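Local coordinates for fibronectin type III domain-containing protein (Simiduia agarivorans, PDB 6P2K) that probably hydrolyses beta-glucan chains such as xyloglucan, as a member of glycoside hydrolase family 74 built from seven-bladed beta-propellers, at residues B[370-382]-B[388-400]. Residues are numbered along the deposited sequence; the frame is centred on the assembly and turned at random.
Sequences SWQNKYSTPTSQT and TEWPTYKGKGTES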
ATOM      1  N   SER B 370     -26.698 -33.012 -14.605  1.00 27.08           N
ATOM      2  CA  SER B 370     -25.562 -32.547 -13.814  1.00 31.30           C
ATOM      3  C   SER B 370     -24.302 -32.744 -14.653  1.00 28.20           C
ATOM      4  O   SER B 370     -23.823 -33.871 -14.812  1.00 30.76           O
ATOM      5  CB  SER B 370     -25.483 -33.295 -12.486  1.00 33.83           C
ATOM      6  OG  SER B 370     -24.472 -32.751 -11.657  1.00 38.84           O
ATOM      7  N   TRP B 371     -23.769 -31.649 -15.184  1.00 27.31           N
ATOM      8  CA  TRP B 371     -22.660 -31.725 -16.122  1.00 26.96           C
ATOM      9  C   TRP B 371     -21.332 -31.850 -15.389  1.00 26.45           C
ATOM     10  O   TRP B 371     -21.082 -31.152 -14.402  1.00 24.38           O
ATOM     11  CB  TRP B 371     -22.665 -30.498 -17.035  1.00 22.76           C
ATOM     12  CG  TRP B 371     -23.798 -30.567 -18.002  1.00 26.19           C
ATOM     13  CD1 TRP B 371     -25.040 -30.018 -17.858  1.00 25.03           C
ATOM     14  CD2 TRP B 371     -23.812 -31.271 -19.246  1.00 24.20           C
ATOM     15  NE1 TRP B 371     -25.821 -30.324 -18.947  1.00 25.89           N
ATOM     16  CE2 TRP B 371     -25.089 -31.093 -19.814  1.00 23.75           C
ATOM     17  CE3 TRP B 371     -22.864 -32.029 -19.940  1.00 24.31           C
ATOM     18  CZ2 TRP B 371     -25.442 -31.642 -21.043  1.00 23.62           C
ATOM     19  CZ3 TRP B 371     -23.215 -32.572 -21.162  1.00 27.28           C
ATOM     20  CH2 TRP B 371     -24.494 -32.378 -21.700  1.00 26.11           C
ATOM     21  N   GLN B 372     -20.481 -32.748 -15.883  1.00 24.35           N
ATOM     22  CA  GLN B 372     -19.220 -33.095 -15.242  1.00 23.04           C
ATOM     23  C   GLN B 372     -18.071 -32.877 -16.217  1.00 22.58           C
ATOM     24  O   GLN B 372     -18.148 -33.288 -17.380  1.00 20.47           O
ATOM     25  CB  GLN B 372     -19.232 -34.550 -14.757  1.00 25.78           C
ATOM     26  CG  GLN B 372     -20.398 -34.892 -13.837  1.00 30.24           C
ATOM     27  CD  GLN B 372     -20.525 -36.388 -13.564  1.00 35.14           C
ATOM     28  OE1 GLN B 372     -19.547 -37.135 -13.652  1.00 40.36           O
ATOM     29  NE2 GLN B 372     -21.736 -36.827 -13.226  1.00 29.57           N
ATOM     30  N   ASN B 373     -17.011 -32.235 -15.731  1.00 20.44           N
ATOM     31  CA  ASN B 373     -15.808 -31.992 -16.521  1.00 21.13           C
ATOM     32  C   ASN B 373     -15.024 -33.295 -16.655  1.00 22.59           C
ATOM     33  O   ASN B 373     -14.574 -33.859 -15.653  1.00 21.73           O
ATOM     34  CB  ASN B 373     -14.985 -30.894 -15.838  1.00 18.41           C
ATOM     35  CG  ASN B 373     -13.574 -30.727 -16.402  1.00 19.99           C
ATOM     36  OD1 ASN B 373     -13.121 -31.458 -17.285  1.00 18.18           O
ATOM     37  ND2 ASN B 373     -12.867 -29.736 -15.872  1.00 22.38           N
ATOM     38  N   LYS B 374     -14.854 -33.770 -17.895  1.00 17.58           N
ATOM     39  CA  LYS B 374     -14.167 -35.030 -18.163  1.00 15.97           C
ATOM     40  C   LYS B 374     -12.928 -34.836 -19.032  1.00 19.40           C
ATOM     41  O   LYS B 374     -12.525 -35.743 -19.762  1.00 21.13           O
ATOM     42  CB  LYS B 374     -15.113 -36.036 -18.820  1.00 16.64           C
ATOM     43  CG  LYS B 374     -16.307 -36.430 -17.961  1.00 19.47           C
ATOM     44  CD  LYS B 374     -15.871 -37.255 -16.756  1.00 19.01           C
ATOM     45  CE  LYS B 374     -17.074 -37.766 -15.974  1.00 21.63           C
ATOM     46  NZ  LYS B 374     -16.709 -38.903 -15.090  1.00 24.44           N
ATOM     47  N   TYR B 375     -12.311 -33.657 -18.975  1.00 16.87           N
ATOM     48  CA  TYR B 375     -11.078 -33.424 -19.713  1.00 18.13           C
ATOM     49  C   TYR B 375      -9.941 -32.880 -18.866  1.00 19.64           C
ATOM     50  O   TYR B 375      -8.777 -33.070 -19.246  1.00 18.89           O
ATOM     51  CB  TYR B 375     -11.323 -32.479 -20.907  1.00 17.35           C
ATOM     52  CG  TYR B 375     -11.559 -31.018 -20.571  1.00 17.35           C
ATOM     53  CD1 TYR B 375     -12.805 -30.572 -20.137  1.00 13.80           C
ATOM     54  CD2 TYR B 375     -10.543 -30.079 -20.723  1.00 17.08           C
ATOM     55  CE1 TYR B 375     -13.027 -29.237 -19.843  1.00 13.37           C
ATOM     56  CE2 TYR B 375     -10.753 -28.742 -20.432  1.00 16.18           C
ATOM     57  CZ  TYR B 375     -11.996 -28.325 -19.995  1.00 16.93           C
ATOM     58  OH  TYR B 375     -12.203 -26.992 -19.714  1.00 17.83           O
ATOM     59  N   SER B 376     -10.221 -32.244 -17.731  1.00 18.27           N
ATOM     60  CA  SER B 376      -9.169 -31.681 -16.898  1.00 15.85           C
ATOM     61  C   SER B 376      -9.601 -31.750 -15.442  1.00 20.06           C
ATOM     62  O   SER B 376     -10.790 -31.860 -15.131  1.00 20.86           O
ATOM     63  CB  SER B 376      -8.846 -30.238 -17.300  1.00 16.04           C
ATOM     64  OG  SER B 376     -10.013 -29.434 -17.313  1.00 16.94           O
ATOM     65  N   THR B 377      -8.617 -31.673 -14.549  1.00 18.45           N
ATOM     66  CA  THR B 377      -8.840 -31.849 -13.119  1.00 20.02           C
ATOM     67  C   THR B 377      -8.391 -30.602 -12.371  1.00 19.64           C
ATOM     68  O   THR B 377      -7.225 -30.195 -12.506  1.00 19.55           O
ATOM     69  CB  THR B 377      -8.084 -33.075 -12.606  1.00 22.59           C
ATOM     70  OG1 THR B 377      -8.405 -34.205 -13.425  1.00 26.40           O
ATOM     71  CG2 THR B 377      -8.465 -33.374 -11.159  1.00 24.63           C
ATOM     72  N   PRO B 378      -9.251 -29.973 -11.574  1.00 18.98           N
ATOM     73  CA  PRO B 378      -8.828 -28.777 -10.840  1.00 18.77           C
ATOM     74  C   PRO B 378      -7.901 -29.135  -9.692  1.00 21.80           C
ATOM     75  O   PRO B 378      -8.030 -30.188  -9.066  1.00 18.90           O
ATOM     76  CB  PRO B 378     -10.148 -28.198 -10.322  1.00 20.66           C
ATOM     77  CG  PRO B 378     -11.025 -29.405 -10.143  1.00 17.32           C
ATOM     78  CD  PRO B 378     -10.647 -30.344 -11.276  1.00 19.60           C
ATOM     79  N   THR B 379      -6.949 -28.244  -9.426  1.00 20.58           N
ATOM     80  CA  THR B 379      -6.066 -28.361  -8.275  1.00 21.50           C
ATOM     81  C   THR B 379      -6.471 -27.345  -7.215  1.00 23.24           C
ATOM     82  O   THR B 379      -7.444 -26.601  -7.363  1.00 25.68           O
ATOM     83  CB  THR B 379      -4.602 -28.158  -8.672  1.00 21.76           C
ATOM     84  OG1 THR B 379      -4.313 -26.754  -8.722  1.00 21.86           O
ATOM     85  CG2 THR B 379      -4.321 -28.785 -10.024  1.00 23.58           C
ATOM     86  N   SER B 380      -5.691 -27.310  -6.139  1.00 22.14           N
ATOM     87  CA  SER B 380      -5.954 -26.390  -5.045  1.00 24.98           C
ATOM     88  C   SER B 380      -5.351 -25.010  -5.270  1.00 22.24           C
ATOM     89  O   SER B 380      -5.606 -24.107  -4.465  1.00 24.33           O
ATOM     90  CB  SER B 380      -5.434 -26.986  -3.736  1.00 27.68           C
ATOM     91  OG  SER B 380      -4.024 -27.131  -3.766  1.00 30.09           O
ATOM     92  N   GLN B 381      -4.562 -24.821  -6.327  1.00 20.46           N
ATOM     93  CA  GLN B 381      -4.051 -23.499  -6.665  1.00 24.64           C
ATOM     94  C   GLN B 381      -5.121 -22.687  -7.385  1.00 23.67           C
ATOM     95  O   GLN B 381      -5.915 -23.225  -8.159  1.00 24.27           O
ATOM     96  CB  GLN B 381      -2.815 -23.603  -7.559  1.00 27.14           C
ATOM     97  CG  GLN B 381      -1.719 -24.517  -7.048  1.00 28.12           C
ATOM     98  CD  GLN B 381      -0.846 -25.042  -8.179  1.00 28.52           C
ATOM     99  OE1 GLN B 381      -0.653 -26.251  -8.322  1.00 28.92           O
ATOM    100  NE2 GLN B 381      -0.324 -24.131  -8.995  1.00 17.61           N
ATOM    101  N   THR B 382      -5.128 -21.377  -7.141  1.00 21.82           N
ATOM    102  CA  THR B 382      -6.124 -20.500  -7.738  1.00 20.95           C
ATOM    103  C   THR B 382      -5.462 -19.353  -8.488  1.00 21.55           C
ATOM    104  O   THR B 382      -4.355 -18.917  -8.156  1.00 21.18           O
ATOM    105  CB  THR B 382      -7.085 -19.914  -6.694  1.00 23.48           C
ATOM    106  OG1 THR B 382      -6.351 -19.533  -5.526  1.00 29.64           O
ATOM    107  CG2 THR B 382      -8.145 -20.939  -6.320  1.00 21.38           C
ATOM    108  N   THR B 388     -13.084 -13.349  -9.929  1.00 32.25           N
ATOM    109  CA  THR B 388     -13.327 -14.739  -9.578  1.00 30.42           C
ATOM    110  C   THR B 388     -11.982 -15.441  -9.446  1.00 24.71           C
ATOM    111  O   THR B 388     -11.011 -15.082 -10.119  1.00 23.31           O
ATOM    112  CB  THR B 388     -14.228 -15.424 -10.629  1.00 32.74           C
ATOM    113  OG1 THR B 388     -15.568 -14.934 -10.496  1.00 37.74           O
ATOM    114  CG2 THR B 388     -14.248 -16.940 -10.465  1.00 34.59           C
ATOM    115  N   GLU B 389     -11.917 -16.422  -8.547  1.00 20.89           N
ATOM    116  CA  GLU B 389     -10.706 -17.204  -8.328  1.00 23.99           C
ATOM    117  C   GLU B 389     -10.863 -18.541  -9.041  1.00 22.21           C
ATOM    118  O   GLU B 389     -11.697 -19.367  -8.654  1.00 28.18           O
ATOM    119  CB  GLU B 389     -10.435 -17.381  -6.835  1.00 28.31           C
ATOM    120  CG  GLU B 389      -9.532 -16.291  -6.267  1.00 39.91           C
ATOM    121  CD  GLU B 389      -9.732 -16.044  -4.785  1.00 52.82           C
ATOM    122  OE1 GLU B 389      -8.759 -15.635  -4.115  1.00 58.03           O
ATOM    123  OE2 GLU B 389     -10.860 -16.252  -4.287  1.00 57.54           O
ATOM    124  N   TRP B 390     -10.068 -18.745 -10.089  1.00 17.50           N
ATOM    125  CA  TRP B 390     -10.150 -19.921 -10.947  1.00 20.15           C
ATOM    126  C   TRP B 390      -9.052 -20.903 -10.591  1.00 23.45           C
ATOM    127  O   TRP B 390      -7.889 -20.495 -10.458  1.00 22.65           O
ATOM    128  CB  TRP B 390     -10.018 -19.527 -12.415  1.00 17.59           C
ATOM    129  CG  TRP B 390     -10.910 -18.397 -12.805  1.00 22.57           C
ATOM    130  CD1 TRP B 390     -10.631 -17.062 -12.724  1.00 23.02           C
ATOM    131  CD2 TRP B 390     -12.236 -18.499 -13.331  1.00 21.66           C
ATOM    132  NE1 TRP B 390     -11.703 -16.328 -13.171  1.00 25.60           N
ATOM    133  CE2 TRP B 390     -12.701 -17.186 -13.550  1.00 22.77           C
ATOM    134  CE3 TRP B 390     -13.076 -19.573 -13.640  1.00 23.04           C
ATOM    135  CZ2 TRP B 390     -13.966 -16.918 -14.062  1.00 24.76           C
ATOM    136  CZ3 TRP B 390     -14.337 -19.305 -14.146  1.00 24.96           C
ATOM    137  CH2 TRP B 390     -14.770 -17.989 -14.353  1.00 25.57           C
ATOM    138  N   PRO B 391      -9.366 -22.184 -10.443  1.00 19.99           N
ATOM    139  CA  PRO B 391      -8.317 -23.171 -10.188  1.00 16.78           C
ATOM    140  C   PRO B 391      -7.416 -23.330 -11.401  1.00 18.46           C
ATOM    141  O   PRO B 391      -7.787 -23.011 -12.533  1.00 14.59           O
ATOM    142  CB  PRO B 391      -9.093 -24.466  -9.908  1.00 21.58           C
ATOM    143  CG  PRO B 391     -10.546 -24.069  -9.827  1.00 22.14           C
ATOM    144  CD  PRO B 391     -10.686 -22.811 -10.609  1.00 19.80           C
ATOM    145  N   THR B 392      -6.205 -23.816 -11.146  1.00 16.51           N
ATOM    146  CA  THR B 392      -5.419 -24.370 -12.233  1.00 15.33           C
ATOM    147  C   THR B 392      -5.867 -25.806 -12.484  1.00 16.81           C
ATOM    148  O   THR B 392      -6.470 -26.452 -11.624  1.00 17.14           O
ATOM    149  CB  THR B 392      -3.923 -24.319 -11.920  1.00 18.10           C
ATOM    150  OG1 THR B 392      -3.642 -25.146 -10.782  1.00 20.02           O
ATOM    151  CG2 THR B 392      -3.484 -22.888 -11.629  1.00 15.65           C
ATOM    152  N   TYR B 393      -5.574 -26.306 -13.682  1.00 17.89           N
ATOM    153  CA  TYR B 393      -6.103 -27.593 -14.119  1.00 16.03           C
ATOM    154  C   TYR B 393      -4.991 -28.458 -14.688  1.00 19.61           C
ATOM    155  O   TYR B 393      -4.174 -27.984 -15.486  1.00 20.07           O
ATOM    156  CB  TYR B 393      -7.208 -27.405 -15.164  1.00 15.75           C
ATOM    157  CG  TYR B 393      -8.499 -26.873 -14.589  1.00 17.85           C
ATOM    158  CD1 TYR B 393      -8.696 -25.508 -14.409  1.00 16.45           C
ATOM    159  CD2 TYR B 393      -9.520 -27.737 -14.218  1.00 15.83           C
ATOM    160  CE1 TYR B 393      -9.877 -25.021 -13.876  1.00 12.72           C
ATOM    161  CE2 TYR B 393     -10.701 -27.263 -13.687  1.00 15.46           C
ATOM    162  CZ  TYR B 393     -10.877 -25.906 -13.518  1.00 16.29           C
ATOM    163  OH  TYR B 393     -12.059 -25.435 -12.989  1.00 18.26           O
ATOM    164  N   LYS B 394      -4.970 -29.726 -14.289  1.00 19.04           N
ATOM    165  CA  LYS B 394      -4.077 -30.715 -14.870  1.00 21.55           C
ATOM    166  C   LYS B 394      -4.872 -31.661 -15.763  1.00 16.16           C
ATOM    167  O   LYS B 394      -6.050 -31.932 -15.517  1.00 17.70           O
ATOM    168  CB  LYS B 394      -3.334 -31.502 -13.785  1.00 24.40           C
ATOM    169  CG  LYS B 394      -4.217 -32.350 -12.886  1.00 28.11           C
ATOM    170  CD  LYS B 394      -3.384 -33.045 -11.823  1.00 32.93           C
ATOM    171  CE  LYS B 394      -4.243 -33.920 -10.932  1.00 42.22           C
ATOM    172  NZ  LYS B 394      -3.446 -34.495  -9.814  1.00 50.54           N
ATOM    173  N   GLY B 395      -4.215 -32.161 -16.806  1.00 18.44           N
ATOM    174  CA  GLY B 395      -4.901 -32.975 -17.786  1.00 20.78           C
ATOM    175  C   GLY B 395      -5.332 -34.326 -17.245  1.00 21.06           C
ATOM    176  O   GLY B 395      -4.790 -34.855 -16.273  1.00 21.96           O
ATOM    177  N   LYS B 396      -6.338 -34.894 -17.904  1.00 22.31           N
ATOM    178  CA  LYS B 396      -6.850 -36.213 -17.562  1.00 25.85           C
ATOM    179  C   LYS B 396      -6.294 -37.309 -18.461  1.00 23.54           C
ATOM    180  O   LYS B 396      -6.783 -38.440 -18.413  1.00 26.95           O
ATOM    181  CB  LYS B 396      -8.381 -36.222 -17.611  1.00 24.72           C
ATOM    182  CG  LYS B 396      -9.049 -35.578 -16.401  1.00 24.78           C
ATOM    183  CD  LYS B 396     -10.560 -35.819 -16.412  1.00 25.29           C
ATOM    184  CE  LYS B 396     -11.243 -35.195 -15.204  1.00 23.74           C
ATOM    185  NZ  LYS B 396     -10.871 -35.877 -13.930  1.00 25.31           N
ATOM    186  N   GLY B 397      -5.285 -37.005 -19.273  1.00 22.88           N
ATOM    187  CA  GLY B 397      -4.638 -38.001 -20.111  1.00 20.96           C
ATOM    188  C   GLY B 397      -4.627 -37.692 -21.593  1.00 20.99           C
ATOM    189  O   GLY B 397      -3.940 -38.397 -22.350  1.00 23.55           O
ATOM    190  N   THR B 398      -5.358 -36.686 -22.055  1.00 19.71           N
ATOM    191  CA  THR B 398      -5.312 -36.269 -23.448  1.00 18.78           C
ATOM    192  C   THR B 398      -4.664 -34.897 -23.556  1.00 19.87           C
ATOM    193  O   THR B 398      -4.701 -34.100 -22.616  1.00 24.02           O
ATOM    194  CB  THR B 398      -6.711 -36.223 -24.070  1.00 18.68           C
ATOM    195  OG1 THR B 398      -7.383 -35.028 -23.649  1.00 17.24           O
ATOM    196  CG2 THR B 398      -7.525 -37.437 -23.656  1.00 21.67           C
ATOM    197  N   GLU B 399      -4.057 -34.635 -24.709  1.00 21.77           N
ATOM    198  CA  GLU B 399      -3.555 -33.305 -25.031  1.00 22.19           C
ATOM    199  C   GLU B 399      -3.634 -33.127 -26.538  1.00 22.27           C
ATOM    200  O   GLU B 399      -3.109 -33.954 -27.290  1.00 21.14           O
ATOM    201  CB  GLU B 399      -2.118 -33.094 -24.543  1.00 22.25           C
ATOM    202  CG  GLU B 399      -1.165 -34.239 -24.842  1.00 23.52           C
ATOM    203  CD  GLU B 399      -1.247 -35.357 -23.821  1.00 31.65           C
ATOM    204  OE1 GLU B 399      -1.196 -35.046 -22.612  1.00 32.15           O
ATOM    205  OE2 GLU B 399      -1.342 -36.539 -24.221  1.00 35.18           O
ATOM    206  N   SER B 400      -4.292 -32.052 -26.974  1.00 21.38           N
ATOM    207  CA  SER B 400      -4.554 -31.885 -28.398  1.00 22.88           C
ATOM    208  C   SER B 400      -4.346 -30.446 -28.858  1.00 19.90           C
ATOM    209  O   SER B 400      -4.967 -30.011 -29.833  1.00 22.58           O
ATOM    210  CB  SER B 400      -5.976 -32.342 -28.747  1.00 26.69           C
ATOM    211  OG  SER B 400      -6.292 -33.561 -28.100  1.00 37.15           O
TER
HETATM  212  O   HOH W   1      -7.599 -34.823 -20.939  1.00 19.17           O
HETATM  213  O   HOH W   2      -6.099 -35.633 -13.906  1.00 21.72           O
HETATM  214  O   HOH W   3      -7.265 -18.382  -3.315  1.00 39.79           O
HETATM  215  O   HOH W   4      -6.207 -16.390  -6.302  1.00 64.27           O
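Pro378 lies against the Tyr393 ring where strand 376-379 pairs antiparallel with strand 388-395, just before the hairpin of strands 381-385 and 388-395 and soon after strand 368-373, the last of a propeller blade. The proline CB approaches CE2 of the tyrosine to 3.5 Å, the two side chains crossing at a slant, and the same CB also meets CB of Pro391. CD2 of the ring comes near Ser376 OG, while Tyr393 OH hydrogen-bonds to Asp322 OD1. Backbone bonds pair Thr377 with Lys394 in both directions. Beyond them a beta bulge shifts the register by two residues, and here the hydroxyls meet: Thr379 OG1 donates to Thr392 OG1 at 2.7 Å and accepts from Gln381 N in an ST turn. Chi1 of 64° swings Thr392 OG1 between its own N and carbonyl carbon, facing that donor, and Ser431 is a further partner. At the other end Lys396 runs extended over the backbone of Lys374 and Tyr375, then bends at chi4 (-68°) to bring NZ within 3.0 Å of Thr377 OG1. Since NZ also forms a salt bridge with Glu47, an alanine here would probably leave that carboxylate short of one positive partner and uncover the backbone of Lys374 and Tyr375. In the Asx turn that starts at Asn373, OD1 accepts from Tyr375 N (2.9 Å) and Ser376 N (3.0 Å), while ND2 reaches Ser376 OG in the amide plane.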